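Local coordinates for UDP-N-Acetylglucosamine 2-Epimerase (Thermus thermophilus, PDB 1V4V), which probably interconverts UDP-N-acetylglucosamine and UDP-N-acetylmannosamine by inverting the sugar at C2, at residues A22-A27 against L355-G360; R78-A83 against V107-F112; L149-T154 against L172-T177; G194-P199 against H230-Y235; R223-F228 against V254-L259. All blocks are in the same frame, centred on the assembly; numbering follows the deposited sequence.

Contact 1 of 5, residues A22-A27 against L355-G360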
# COMPACT_ATOMS: atom_id res chain seq x y z
N ALA A 22 21.36 8.86 -5.08
CA ALA A 22 22.32 9.62 -5.87
C ALA A 22 22.72 8.90 -7.16
O ALA A 22 22.75 9.51 -8.24
CB ALA A 22 23.57 9.94 -5.03
N PRO A 23 23.04 7.60 -7.08
CA PRO A 23 23.44 6.86 -8.28
C PRO A 23 22.33 6.84 -9.34
O PRO A 23 22.60 6.85 -10.54
CB PRO A 23 23.73 5.46 -7.75
CG PRO A 23 24.18 5.72 -6.35
CD PRO A 23 23.22 6.77 -5.87
N VAL A 24 21.08 6.80 -8.88
CA VAL A 24 19.93 6.80 -9.77
C VAL A 24 19.80 8.16 -10.43
O VAL A 24 19.61 8.26 -11.64
CB VAL A 24 18.63 6.48 -8.99
CG1 VAL A 24 17.43 6.53 -9.94
CG2 VAL A 24 18.75 5.11 -8.33
N TYR A 25 19.89 9.22 -9.63
CA TYR A 25 19.79 10.58 -10.14
C TYR A 25 20.79 10.84 -11.26
O TYR A 25 20.44 11.36 -12.32
CB TYR A 25 20.06 11.58 -9.01
CG TYR A 25 20.04 13.03 -9.44
CD1 TYR A 25 18.85 13.76 -9.42
CD2 TYR A 25 21.20 13.67 -9.88
CE1 TYR A 25 18.82 15.09 -9.81
CE2 TYR A 25 21.18 15.00 -10.29
CZ TYR A 25 19.99 15.71 -10.24
OH TYR A 25 19.96 17.03 -10.61
N LEU A 26 22.05 10.48 -11.02
CA LEU A 26 23.10 10.71 -12.00
C LEU A 26 22.91 9.86 -13.26
O LEU A 26 23.19 10.32 -14.36
CB LEU A 26 24.47 10.45 -11.36
CG LEU A 26 24.79 11.41 -10.21
CD1 LEU A 26 26.04 10.95 -9.48
CD2 LEU A 26 24.96 12.83 -10.75
N ALA A 27 22.42 8.64 -13.09
CA ALA A 27 22.19 7.77 -14.24
C ALA A 27 21.05 8.31 -15.10
O ALA A 27 21.06 8.18 -16.33
CB ALA A 27 21.87 6.35 -13.76
N LEU A 355 21.97 2.57 -12.92
CA LEU A 355 21.75 2.66 -14.35
C LEU A 355 20.54 1.82 -14.75
O LEU A 355 19.77 2.21 -15.62
CB LEU A 355 22.99 2.18 -15.12
CG LEU A 355 22.91 2.25 -16.64
CD1 LEU A 355 22.62 3.68 -17.08
CD2 LEU A 355 24.23 1.77 -17.24
N MSE A 356 20.39 0.66 -14.11
CA MSE A 356 19.25 -0.21 -14.41
C MSE A 356 17.94 0.43 -13.96
O MSE A 356 16.93 0.32 -14.66
CB MSE A 356 19.42 -1.57 -13.75
CG MSE A 356 20.36 -2.50 -14.51
SE MSE A 356 20.40 -4.27 -13.74
CE MSE A 356 18.48 -4.54 -13.69
N VAL A 357 17.95 1.08 -12.80
CA VAL A 357 16.74 1.74 -12.31
C VAL A 357 16.39 2.84 -13.31
O VAL A 357 15.23 2.96 -13.73
CB VAL A 357 16.97 2.38 -10.92
CG1 VAL A 357 15.78 3.27 -10.54
CG2 VAL A 357 17.15 1.29 -9.88
N ALA A 358 17.39 3.62 -13.70
CA ALA A 358 17.20 4.71 -14.65
C ALA A 358 16.64 4.21 -15.98
O ALA A 358 15.73 4.81 -16.55
CB ALA A 358 18.52 5.45 -14.89
N ARG A 359 17.19 3.10 -16.47
CA ARG A 359 16.73 2.53 -17.73
C ARG A 359 15.34 1.93 -17.57
O ARG A 359 14.56 1.89 -18.52
CB ARG A 359 17.72 1.46 -18.21
CG ARG A 359 19.02 2.05 -18.74
CD ARG A 359 20.04 0.98 -19.08
NE ARG A 359 21.22 1.56 -19.72
CZ ARG A 359 22.33 0.88 -20.00
NH1 ARG A 359 22.42 -0.41 -19.68
NH2 ARG A 359 23.35 1.48 -20.60
N GLY A 360 15.03 1.47 -16.36
CA GLY A 360 13.71 0.91 -16.11
C GLY A 360 12.66 2.01 -16.24
O GLY A 360 11.59 1.79 -16.80

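Contact 2 of 5, residues R78-A83 against V107-F112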
# COMPACT_ATOMS: atom_id res chain seq x y z
N ARG A 78 0.02 15.91 7.22
CA ARG A 78 0.86 17.08 6.95
C ARG A 78 1.61 16.94 5.63
O ARG A 78 1.80 17.91 4.90
CB ARG A 78 1.86 17.26 8.10
CG ARG A 78 2.88 18.37 7.88
CD ARG A 78 2.63 19.55 8.80
NE ARG A 78 3.52 20.67 8.50
CZ ARG A 78 3.38 21.89 9.02
NH1 ARG A 78 2.39 22.14 9.87
NH2 ARG A 78 4.22 22.85 8.69
N ILE A 79 2.03 15.72 5.32
CA ILE A 79 2.78 15.45 4.11
C ILE A 79 1.96 15.34 2.83
O ILE A 79 2.29 15.93 1.81
CB ILE A 79 3.59 14.13 4.24
CG1 ILE A 79 4.63 14.26 5.36
CG2 ILE A 79 4.22 13.75 2.90
CD1 ILE A 79 5.67 15.35 5.13
N LEU A 80 0.87 14.57 2.88
CA LEU A 80 0.06 14.31 1.71
C LEU A 80 -0.33 15.45 0.77
O LEU A 80 -0.02 15.40 -0.42
CB LEU A 80 -1.21 13.55 2.13
CG LEU A 80 -2.02 12.94 0.98
CD1 LEU A 80 -1.14 11.95 0.21
CD2 LEU A 80 -3.25 12.23 1.54
N PRO A 81 -1.00 16.50 1.28
CA PRO A 81 -1.40 17.61 0.40
C PRO A 81 -0.26 18.37 -0.25
O PRO A 81 -0.26 18.61 -1.45
CB PRO A 81 -2.23 18.50 1.32
CG PRO A 81 -2.73 17.55 2.38
CD PRO A 81 -1.50 16.72 2.64
N GLN A 82 0.72 18.77 0.56
CA GLN A 82 1.83 19.53 0.02
C GLN A 82 2.69 18.69 -0.93
O GLN A 82 3.33 19.23 -1.82
CB GLN A 82 2.69 20.11 1.14
CG GLN A 82 3.39 19.10 2.01
CD GLN A 82 4.30 19.77 3.03
OE1 GLN A 82 5.08 20.67 2.68
NE2 GLN A 82 4.21 19.34 4.28
N ALA A 83 2.70 17.37 -0.73
CA ALA A 83 3.48 16.50 -1.61
C ALA A 83 2.78 16.43 -2.97
O ALA A 83 3.43 16.50 -4.02
CB ALA A 83 3.60 15.10 -1.02
N VAL A 107 4.08 10.18 0.16
CA VAL A 107 4.49 10.78 -1.11
C VAL A 107 4.03 9.92 -2.28
O VAL A 107 3.53 10.43 -3.28
CB VAL A 107 6.04 10.96 -1.16
CG1 VAL A 107 6.46 11.43 -2.55
CG2 VAL A 107 6.47 11.98 -0.11
N ALA A 108 4.19 8.60 -2.16
CA ALA A 108 3.77 7.68 -3.20
C ALA A 108 2.25 7.76 -3.41
O ALA A 108 1.77 7.70 -4.54
CB ALA A 108 4.16 6.25 -2.84
N TRP A 109 1.51 7.91 -2.32
CA TRP A 109 0.06 8.00 -2.43
C TRP A 109 -0.33 9.33 -3.09
O TRP A 109 -1.26 9.39 -3.89
CB TRP A 109 -0.59 7.85 -1.05
CG TRP A 109 -2.09 7.63 -1.10
CD1 TRP A 109 -2.82 7.12 -2.13
CD2 TRP A 109 -3.02 7.89 -0.04
NE1 TRP A 109 -4.15 7.05 -1.79
CE2 TRP A 109 -4.30 7.52 -0.51
CE3 TRP A 109 -2.90 8.41 1.26
CZ2 TRP A 109 -5.45 7.64 0.28
CZ3 TRP A 109 -4.05 8.53 2.04
CH2 TRP A 109 -5.30 8.15 1.54
N ALA A 110 0.40 10.39 -2.75
CA ALA A 110 0.14 11.71 -3.32
C ALA A 110 0.35 11.63 -4.83
O ALA A 110 -0.46 12.15 -5.61
CB ALA A 110 1.09 12.73 -2.71
N ALA A 111 1.43 10.98 -5.25
CA ALA A 111 1.74 10.82 -6.67
C ALA A 111 0.62 10.05 -7.34
O ALA A 111 0.13 10.44 -8.41
CB ALA A 111 3.07 10.09 -6.84
N PHE A 112 0.22 8.94 -6.73
CA PHE A 112 -0.84 8.12 -7.30
C PHE A 112 -2.14 8.93 -7.46
O PHE A 112 -2.80 8.85 -8.49
CB PHE A 112 -1.12 6.91 -6.41
CG PHE A 112 -2.21 6.02 -6.94
CD1 PHE A 112 -1.95 5.13 -7.97
CD2 PHE A 112 -3.51 6.13 -6.45
CE1 PHE A 112 -2.98 4.35 -8.52
CE2 PHE A 112 -4.54 5.36 -6.99
CZ PHE A 112 -4.27 4.47 -8.03

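Contact 3 of 5, residues L149-T154 against L172-T177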
# COMPACT_ATOMS: atom_id res chain seq x y z
N LEU A 149 6.51 0.38 -11.08
CA LEU A 149 7.70 -0.44 -11.26
C LEU A 149 8.43 -0.61 -9.94
O LEU A 149 8.76 0.38 -9.27
CB LEU A 149 8.63 0.19 -12.30
CG LEU A 149 9.88 -0.59 -12.72
CD1 LEU A 149 9.50 -2.02 -13.10
CD2 LEU A 149 10.55 0.12 -13.90
N ASP A 150 8.66 -1.86 -9.55
CA ASP A 150 9.39 -2.16 -8.32
C ASP A 150 10.79 -2.59 -8.70
O ASP A 150 10.96 -3.47 -9.55
CB ASP A 150 8.71 -3.30 -7.56
CG ASP A 150 7.57 -2.83 -6.69
OD1 ASP A 150 6.54 -3.53 -6.65
OD2 ASP A 150 7.71 -1.77 -6.05
N PHE A 151 11.79 -1.98 -8.07
CA PHE A 151 13.18 -2.31 -8.33
C PHE A 151 13.65 -3.14 -7.14
O PHE A 151 13.98 -2.61 -6.08
CB PHE A 151 14.00 -1.02 -8.45
CG PHE A 151 13.53 -0.13 -9.57
CD1 PHE A 151 13.88 -0.39 -10.89
CD2 PHE A 151 12.71 0.97 -9.30
CE1 PHE A 151 13.44 0.43 -11.93
CE2 PHE A 151 12.25 1.79 -10.33
CZ PHE A 151 12.62 1.53 -11.65
N ALA A 152 13.63 -4.46 -7.31
CA ALA A 152 14.02 -5.39 -6.25
C ALA A 152 15.52 -5.61 -6.20
O ALA A 152 16.15 -5.86 -7.22
CB ALA A 152 13.31 -6.72 -6.45
N PRO A 153 16.11 -5.54 -5.00
CA PRO A 153 17.55 -5.74 -4.87
C PRO A 153 17.99 -7.19 -5.08
O PRO A 153 19.10 -7.44 -5.53
CB PRO A 153 17.84 -5.24 -3.46
CG PRO A 153 16.58 -5.62 -2.72
CD PRO A 153 15.50 -5.20 -3.70
N THR A 154 17.11 -8.13 -4.77
CA THR A 154 17.42 -9.55 -4.88
C THR A 154 16.27 -10.38 -5.44
O THR A 154 15.13 -9.92 -5.50
CB THR A 154 17.74 -10.15 -3.50
OG1 THR A 154 16.56 -10.08 -2.68
CG2 THR A 154 18.87 -9.39 -2.82
N LEU A 172 11.67 -5.45 -11.57
CA LEU A 172 13.00 -5.51 -12.19
C LEU A 172 14.00 -5.78 -11.07
O LEU A 172 14.03 -5.06 -10.09
CB LEU A 172 13.33 -4.18 -12.86
CG LEU A 172 14.72 -4.05 -13.51
CD1 LEU A 172 14.79 -4.94 -14.74
CD2 LEU A 172 14.97 -2.60 -13.92
N VAL A 173 14.81 -6.83 -11.21
CA VAL A 173 15.82 -7.14 -10.20
C VAL A 173 17.04 -6.31 -10.60
O VAL A 173 17.62 -6.52 -11.66
CB VAL A 173 16.19 -8.64 -10.20
CG1 VAL A 173 17.28 -8.90 -9.18
CG2 VAL A 173 14.96 -9.46 -9.86
N THR A 174 17.43 -5.38 -9.73
CA THR A 174 18.53 -4.48 -10.03
C THR A 174 19.82 -4.64 -9.24
O THR A 174 20.87 -4.19 -9.68
CB THR A 174 18.08 -3.02 -9.82
OG1 THR A 174 17.80 -2.83 -8.43
CG2 THR A 174 16.82 -2.72 -10.63
N GLY A 175 19.74 -5.29 -8.09
CA GLY A 175 20.91 -5.40 -7.24
C GLY A 175 20.83 -4.14 -6.40
O GLY A 175 19.89 -3.36 -6.58
N GLN A 176 21.77 -3.91 -5.49
CA GLN A 176 21.70 -2.72 -4.64
C GLN A 176 22.38 -1.47 -5.17
O GLN A 176 23.54 -1.51 -5.59
CB GLN A 176 22.26 -3.05 -3.25
CG GLN A 176 21.53 -4.19 -2.56
CD GLN A 176 21.84 -4.26 -1.07
OE1 GLN A 176 21.76 -5.32 -0.46
NE2 GLN A 176 22.18 -3.11 -0.49
N THR A 177 21.66 -0.35 -5.16
CA THR A 177 22.25 0.90 -5.63
C THR A 177 23.33 1.34 -4.64
O THR A 177 24.18 2.17 -4.96
CB THR A 177 21.20 2.03 -5.77
OG1 THR A 177 20.62 2.32 -4.49
CG2 THR A 177 20.11 1.61 -6.75
O HOH W 1 16.82 -1.28 -6.19

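Contact 4 of 5, residues G194-P199 against H230-Y235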
# COMPACT_ATOMS: atom_id res chain seq x y z
N GLY A 194 48.08 14.49 4.31
CA GLY A 194 49.37 14.14 4.90
C GLY A 194 49.73 12.69 5.14
O GLY A 194 50.62 12.42 5.95
N LEU A 195 49.06 11.76 4.47
CA LEU A 195 49.39 10.35 4.67
C LEU A 195 50.74 10.03 4.05
O LEU A 195 51.17 10.67 3.09
CB LEU A 195 48.33 9.46 4.01
CG LEU A 195 46.93 9.40 4.63
CD1 LEU A 195 46.06 8.47 3.80
CD2 LEU A 195 47.04 8.90 6.07
N PRO A 196 51.44 9.03 4.61
CA PRO A 196 52.74 8.66 4.06
C PRO A 196 52.46 7.97 2.72
O PRO A 196 51.31 7.66 2.42
CB PRO A 196 53.28 7.67 5.09
CG PRO A 196 52.60 8.08 6.36
CD PRO A 196 51.20 8.36 5.90
N GLU A 197 53.50 7.73 1.94
CA GLU A 197 53.34 7.04 0.66
C GLU A 197 52.82 5.63 0.95
O GLU A 197 53.21 5.01 1.93
CB GLU A 197 54.70 6.97 -0.06
CG GLU A 197 54.77 5.96 -1.19
CD GLU A 197 56.13 5.96 -1.87
OE1 GLU A 197 56.31 6.72 -2.84
OE2 GLU A 197 57.02 5.20 -1.42
N GLY A 198 51.92 5.13 0.09
CA GLY A 198 51.37 3.80 0.28
C GLY A 198 52.37 2.69 0.02
O GLY A 198 53.57 2.97 -0.10
N PRO A 199 51.93 1.43 -0.11
CA PRO A 199 50.55 0.93 -0.04
C PRO A 199 49.92 1.07 1.34
O PRO A 199 50.62 1.23 2.34
CB PRO A 199 50.68 -0.54 -0.45
CG PRO A 199 51.95 -0.57 -1.25
CD PRO A 199 52.85 0.33 -0.46
N HIS A 230 56.87 -1.83 5.20
CA HIS A 230 56.63 -1.07 3.97
C HIS A 230 55.17 -0.71 3.74
O HIS A 230 54.86 -0.01 2.77
CB HIS A 230 57.16 -1.84 2.76
CG HIS A 230 58.64 -2.06 2.79
ND1 HIS A 230 59.54 -1.03 3.01
CD2 HIS A 230 59.39 -3.17 2.61
CE1 HIS A 230 60.76 -1.51 2.97
NE2 HIS A 230 60.70 -2.81 2.73
N LEU A 231 54.29 -1.19 4.60
CA LEU A 231 52.87 -0.88 4.48
C LEU A 231 52.48 0.13 5.55
O LEU A 231 53.05 0.14 6.63
CB LEU A 231 52.01 -2.14 4.70
CG LEU A 231 52.28 -3.35 3.81
CD1 LEU A 231 51.26 -4.45 4.14
CD2 LEU A 231 52.17 -2.95 2.36
N THR A 232 51.51 0.97 5.24
CA THR A 232 51.04 1.94 6.21
C THR A 232 49.62 1.57 6.60
O THR A 232 48.75 1.46 5.74
CB THR A 232 51.05 3.35 5.66
OG1 THR A 232 52.41 3.72 5.37
CG2 THR A 232 50.46 4.33 6.67
N PHE A 233 49.40 1.36 7.89
CA PHE A 233 48.08 0.99 8.41
C PHE A 233 47.35 2.23 8.87
O PHE A 233 47.77 2.90 9.82
CB PHE A 233 48.25 -0.02 9.56
CG PHE A 233 48.90 -1.32 9.12
CD1 PHE A 233 50.26 -1.37 8.85
CD2 PHE A 233 48.12 -2.46 8.91
CE1 PHE A 233 50.86 -2.54 8.37
CE2 PHE A 233 48.70 -3.64 8.43
CZ PHE A 233 50.07 -3.68 8.15
N VAL A 234 46.25 2.54 8.19
CA VAL A 234 45.45 3.73 8.50
C VAL A 234 44.19 3.34 9.26
O VAL A 234 43.35 2.60 8.75
CB VAL A 234 45.09 4.48 7.22
CG1 VAL A 234 44.39 5.79 7.56
CG2 VAL A 234 46.37 4.76 6.42
N TYR A 235 44.07 3.88 10.47
CA TYR A 235 42.98 3.56 11.37
C TYR A 235 42.19 4.76 11.90
O TYR A 235 42.65 5.45 12.81
CB TYR A 235 43.59 2.76 12.53
CG TYR A 235 42.66 2.27 13.62
CD1 TYR A 235 41.27 2.36 13.51
CD2 TYR A 235 43.19 1.66 14.77
CE1 TYR A 235 40.44 1.86 14.52
CE2 TYR A 235 42.36 1.16 15.77
CZ TYR A 235 40.99 1.26 15.64
OH TYR A 235 40.19 0.74 16.62
O HOH W 2 53.28 2.59 3.07

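Contact 5 of 5, residues R223-F228 against V254-L259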
# COMPACT_ATOMS: atom_id res chain seq x y z
N ARG A 223 51.64 -6.15 15.98
CA ARG A 223 52.56 -7.19 15.51
C ARG A 223 52.55 -7.26 13.99
O ARG A 223 53.59 -7.44 13.36
CB ARG A 223 52.17 -8.57 16.06
CG ARG A 223 52.55 -8.82 17.51
CD ARG A 223 52.19 -10.25 17.90
NE ARG A 223 53.08 -11.24 17.29
CZ ARG A 223 52.84 -12.55 17.28
NH1 ARG A 223 51.74 -13.03 17.85
NH2 ARG A 223 53.71 -13.38 16.73
N VAL A 224 51.36 -7.13 13.41
CA VAL A 224 51.24 -7.17 11.96
C VAL A 224 52.02 -6.00 11.36
O VAL A 224 52.79 -6.16 10.42
CB VAL A 224 49.76 -7.08 11.50
CG1 VAL A 224 49.68 -7.00 9.98
CG2 VAL A 224 48.98 -8.31 12.00
N ALA A 225 51.81 -4.81 11.91
CA ALA A 225 52.48 -3.62 11.41
C ALA A 225 54.00 -3.77 11.47
O ALA A 225 54.71 -3.37 10.55
CB ALA A 225 52.04 -2.39 12.21
N GLU A 226 54.50 -4.37 12.54
CA GLU A 226 55.94 -4.56 12.67
C GLU A 226 56.47 -5.55 11.63
O GLU A 226 57.62 -5.45 11.20
CB GLU A 226 56.27 -5.03 14.08
CG GLU A 226 55.86 -4.03 15.15
CD GLU A 226 56.08 -4.55 16.55
OE1 GLU A 226 55.57 -5.65 16.86
OE2 GLU A 226 56.75 -3.85 17.34
N ALA A 227 55.63 -6.49 11.22
CA ALA A 227 56.03 -7.49 10.23
C ALA A 227 55.98 -6.98 8.79
O ALA A 227 56.53 -7.62 7.89
CB ALA A 227 55.15 -8.74 10.37
N PHE A 228 55.31 -5.84 8.58
CA PHE A 228 55.17 -5.25 7.25
C PHE A 228 55.53 -3.76 7.29
O PHE A 228 54.67 -2.90 7.10
CB PHE A 228 53.73 -5.41 6.77
CG PHE A 228 53.34 -6.84 6.55
CD1 PHE A 228 53.67 -7.48 5.36
CD2 PHE A 228 52.70 -7.56 7.55
CE1 PHE A 228 53.37 -8.83 5.18
CE2 PHE A 228 52.40 -8.91 7.38
CZ PHE A 228 52.74 -9.54 6.20
N VAL A 254 53.54 3.70 17.02
CA VAL A 254 53.91 2.63 16.10
C VAL A 254 54.19 3.35 14.79
O VAL A 254 53.30 3.99 14.22
CB VAL A 254 52.78 1.60 15.91
CG1 VAL A 254 53.17 0.60 14.82
CG2 VAL A 254 52.52 0.87 17.22
N ARG A 255 55.43 3.26 14.33
CA ARG A 255 55.91 3.93 13.13
C ARG A 255 55.00 3.95 11.90
O ARG A 255 54.78 5.01 11.32
CB ARG A 255 57.27 3.33 12.73
CG ARG A 255 58.18 4.28 11.98
CD ARG A 255 59.47 3.57 11.56
NE ARG A 255 60.03 2.75 12.63
CZ ARG A 255 60.59 3.21 13.75
NH1 ARG A 255 60.68 4.52 13.96
NH2 ARG A 255 61.06 2.36 14.65
N ASN A 256 54.48 2.79 11.51
CA ASN A 256 53.64 2.72 10.31
C ASN A 256 52.13 2.61 10.53
O ASN A 256 51.40 2.13 9.67
CB ASN A 256 54.13 1.60 9.38
CG ASN A 256 54.15 0.25 10.05
OD1 ASN A 256 54.25 0.14 11.27
ND2 ASN A 256 54.07 -0.81 9.24
N PHE A 257 51.68 3.06 11.70
CA PHE A 257 50.26 3.10 11.98
C PHE A 257 49.90 4.59 12.03
O PHE A 257 50.61 5.40 12.64
CB PHE A 257 49.93 2.46 13.33
CG PHE A 257 48.98 1.29 13.24
CD1 PHE A 257 49.46 -0.01 13.28
CD2 PHE A 257 47.61 1.50 13.08
CE1 PHE A 257 48.60 -1.10 13.18
CE2 PHE A 257 46.73 0.41 12.98
CZ PHE A 257 47.23 -0.89 13.02
N VAL A 258 48.81 4.95 11.36
CA VAL A 258 48.33 6.33 11.37
C VAL A 258 46.94 6.33 11.99
O VAL A 258 46.01 5.74 11.44
CB VAL A 258 48.22 6.91 9.94
CG1 VAL A 258 47.63 8.31 10.00
CG2 VAL A 258 49.60 6.95 9.28
N LEU A 259 46.80 6.98 13.14
CA LEU A 259 45.51 7.04 13.80
C LEU A 259 44.82 8.35 13.44
O LEU A 259 45.38 9.43 13.60
CB LEU A 259 45.66 6.92 15.32
CG LEU A 259 46.47 5.72 15.83
CD1 LEU A 259 46.34 5.64 17.34
CD2 LEU A 259 45.97 4.43 15.19

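Contact 1 of 5, residues A22-A27 against L355-G360
Val24 and Ala27 of helix 15-29 meet Leu355, Val357 and Ala358 of helix 353-364 in a buried, wholly apolar helix-to-helix contact that fastens the last helix of the chain to its first. The axes of the two short segments come within 8.0 Å and cross at -53°, and small residues at the crossing make that closeness possible. Two methyls meet at the tightest spot, Ala27 CB lying 3.6 Å from Ala358 CB. The same Ala27 CB rests 3.7 Å from Leu355 CA, against the backbone of the partner helix. Leu355 itself sets off away from helix 15-29, yet its CD1 swings back to flank Ala27 CB at 4.3 Å.

This return of the C-terminal helix, after 327 intervening residues, to the N-terminal Rossmann-like domain is a hallmark of the GT-B fold.

Farther along the crossing the two valines lie at about a right angle to each other. Val357 CG1, held anti to its backbone N (chi1 170°), touches both methyls of Val24, with Val24 CG1 the nearer at 3.7 Å and Val24 CG2 at 4.1 Å. A beta-branched residue suits this place because it offers two rigid methyls close to the helix surface. Beyond the pair, Pro23 leans on Asp180 and Ala181 of helix 177-188, Val24 touches Thr177, and Ala358 reaches Ile31.

Contact 2 of 5, residues R78-A83 against V107-F112
Leu80 and Ala83 of helix 72-89 pack against Val107, Trp109 and Ala110 of helix 102-113, a pair of neighbouring helices that precede and follow strand 94-98 in the Rossmann-like N-terminal domain. The two segments run roughly alongside each other, with axes 8.5 Å apart at a crossing angle of -38°. Alanines line the closest part: Ala83 CB and Ala110 CB meet methyl to methyl at 3.8 Å, and Ala110 CB also lies 3.7 Å from Leu80 O.

Leu80 spreads its fork over two partners. With CG anti to the backbone N (chi1 -167°), the branch leans across to helix 102-113, where CD1 settles 3.8 Å from Ala110 CB while CD2 comes obliquely to the benzene part of the indole, 3.8 Å from Trp109 CZ3. With an alanine here both methyls are gone, which would probably open a gap beside Trp109 CE3 and CZ3 and over the Ala110 methyl. Nearer the start of 107-112, Val107 CG2 touches Ile79 CG2 more lightly, at 4.2 Å.

Beneath the pair, Val107 and Ala111 rest on Val97 and Val95 of strand 94-98. Helix 136-146 lies beside Trp109 through Leu146, and the second subunit completes the surroundings: its Phe105 meets the Trp109 ring edge-to-face, and its Ala76 packs on Leu80.

Contact 3 of 5, residues L149-T154 against L172-T177
Phe151 of strand 149-152 crosses Leu172 and Thr174, of the next strand and the loop after it, at a slant. Its CB is 3.9 Å from Thr174 CG2. With CG anti to the carbonyl carbon (chi1 -60°), the ring turns its edge to the partner segment: CD1 meets the Thr174 CG2 methyl at 3.8 Å, and farther out CE1 meets Leu172 CD2 at 3.9 Å. Both methyls lie near the ring plane.

The backbones pair as parallel strands. Leu172 N donates to Asp150 O at 2.9 Å, almost straight along the C=O axis, while Leu172 O accepts from Ala152 N. Ala152 O then receives Thr174 N, carrying the ladder to the end of the strand.

Thr174 OG1, between the backbone N and the carbonyl carbon, donates to Gly175 O at 2.8 Å on a lone pair, and accepts from a water that also donates to Phe151 O at 3.1 Å. A valine in its place removes the hydroxyl, which would probably leave Gly175 O without this donor and the water without one of its mates. Gly175 follows in a backbone shape (phi 88°, psi -180°) that would jam a CB against the carbonyl of Thr174.

These strands are the two ends of a beta-alpha-beta unit. Ala152 and Val173 face helix 155-162, whose Ala157 N is capped by Thr154 OG1. Phe151 and Leu172 lie under Val357 and Met356 of helix 353-364, and strand 118-121 flanks strand 149-152 on its other edge.

Contact 4 of 5, residues G194-P199 against H230-Y235
Pro199 and Thr232 join two parallel strands of the Rossmann-like C-terminal domain at their starting ends: the loop 194-199 leads into strand 200-203, and Thr232 opens its neighbour, strand 232-236. Their link is the firm part of the contact. Thr232 N donates to Pro199 O at 3.0 Å with an N-H...O angle of 165°, in the carbonyl plane, and backbone bonds of Thr232 and Val234 with Val201 continue the pairing. The cis peptide before Pro199 bends the chain just ahead of the strand. Apolar groups close in beside it, Pro199 CB lying 4.0 Å from Leu231 CD2. Farther along, Leu195 CD2 meets the buried Val234 at CG2, 4.2 Å away.

Toward solvent the contact loosens. Pro196, Glu197 and His230 are exposed, as is Pro199, firm though its carbonyl and CB are, and a water sits among the backbones. It donates to Glu197 O at 2.7 Å or to His230 O at 3.1 Å, although more acceptors surround it than it has protons to give. Thr232, itself buried, suits this border by showing a different group to each neighbour: its CG2 packs 4.2 Å from Pro196 CD, while OG1, anti to the carbonyl carbon (chi1 -64°), reaches the same water at 2.7 Å.

Contact 5 of 5, residues R223-F228 against V254-L259
Ala225 O, near the C-terminal end of helix 214-227, is gripped by Asn256 ND2 and Phe228 N, which reach it from opposite faces of its carbonyl plane. The hydrogen bond from the side-chain amide is the shorter, ND2 to O at 2.9 Å with an N-H...O angle of 162°, and Ala225 O lies in the plane of the Asn256 amide; Phe228 N stands 3.2 Å from the oxygen.

Asn256 belongs to the type I turn Val254-Phe257, closed by Phe257 N bonding to Val254 O at 3.1 Å, which leads into strand 257-260. Asn256 CG stands between the backbone N and the carbonyl carbon (chi1 58°), a torsion that sends the amide out toward the helix. OD1 then lies 3.5 Å from Ala225 CB. That methyl also meets the edge of the Phe257 ring, 3.7 Å from CD1, and Val254 CG1 at 4.1 Å; a small residue fits well where a helix comes down on a turn and a ring together.

ND2 has a second acceptor in Leu231 O, where strand 232-236 begins. An asparagine amide, neutral and carrying two N-H groups, therefore ties helix, turn and neighbouring strand together, and both bonds are likely to hold its rotation fixed.

Overall arrangement
The contacts fall into the two Rossmann-like domains of a GT-B fold. Contacts 1 and 3 adjoin, with centres about 11 Å apart: Val357 CA lies 3.6 Å from Phe151 CE1, joining the returning C-terminal helix to the N-terminal sheet. Contact 2 belongs to that domain too, but lies at the subunit interface, its centre about 23 Å from that of contact 1. Contacts 4 and 5 share the other domain's sheet, centres about 9 Å apart, with a probable hydrogen bond from Val258 N to Phe233 O at 2.8 Å. About 42 Å separates the centres of contacts 3 and 5. Family members generally bind substrate between the domains; a glycerol, probably from crystallisation, lies about 4 Å from the Gln176 side chain of contact 3.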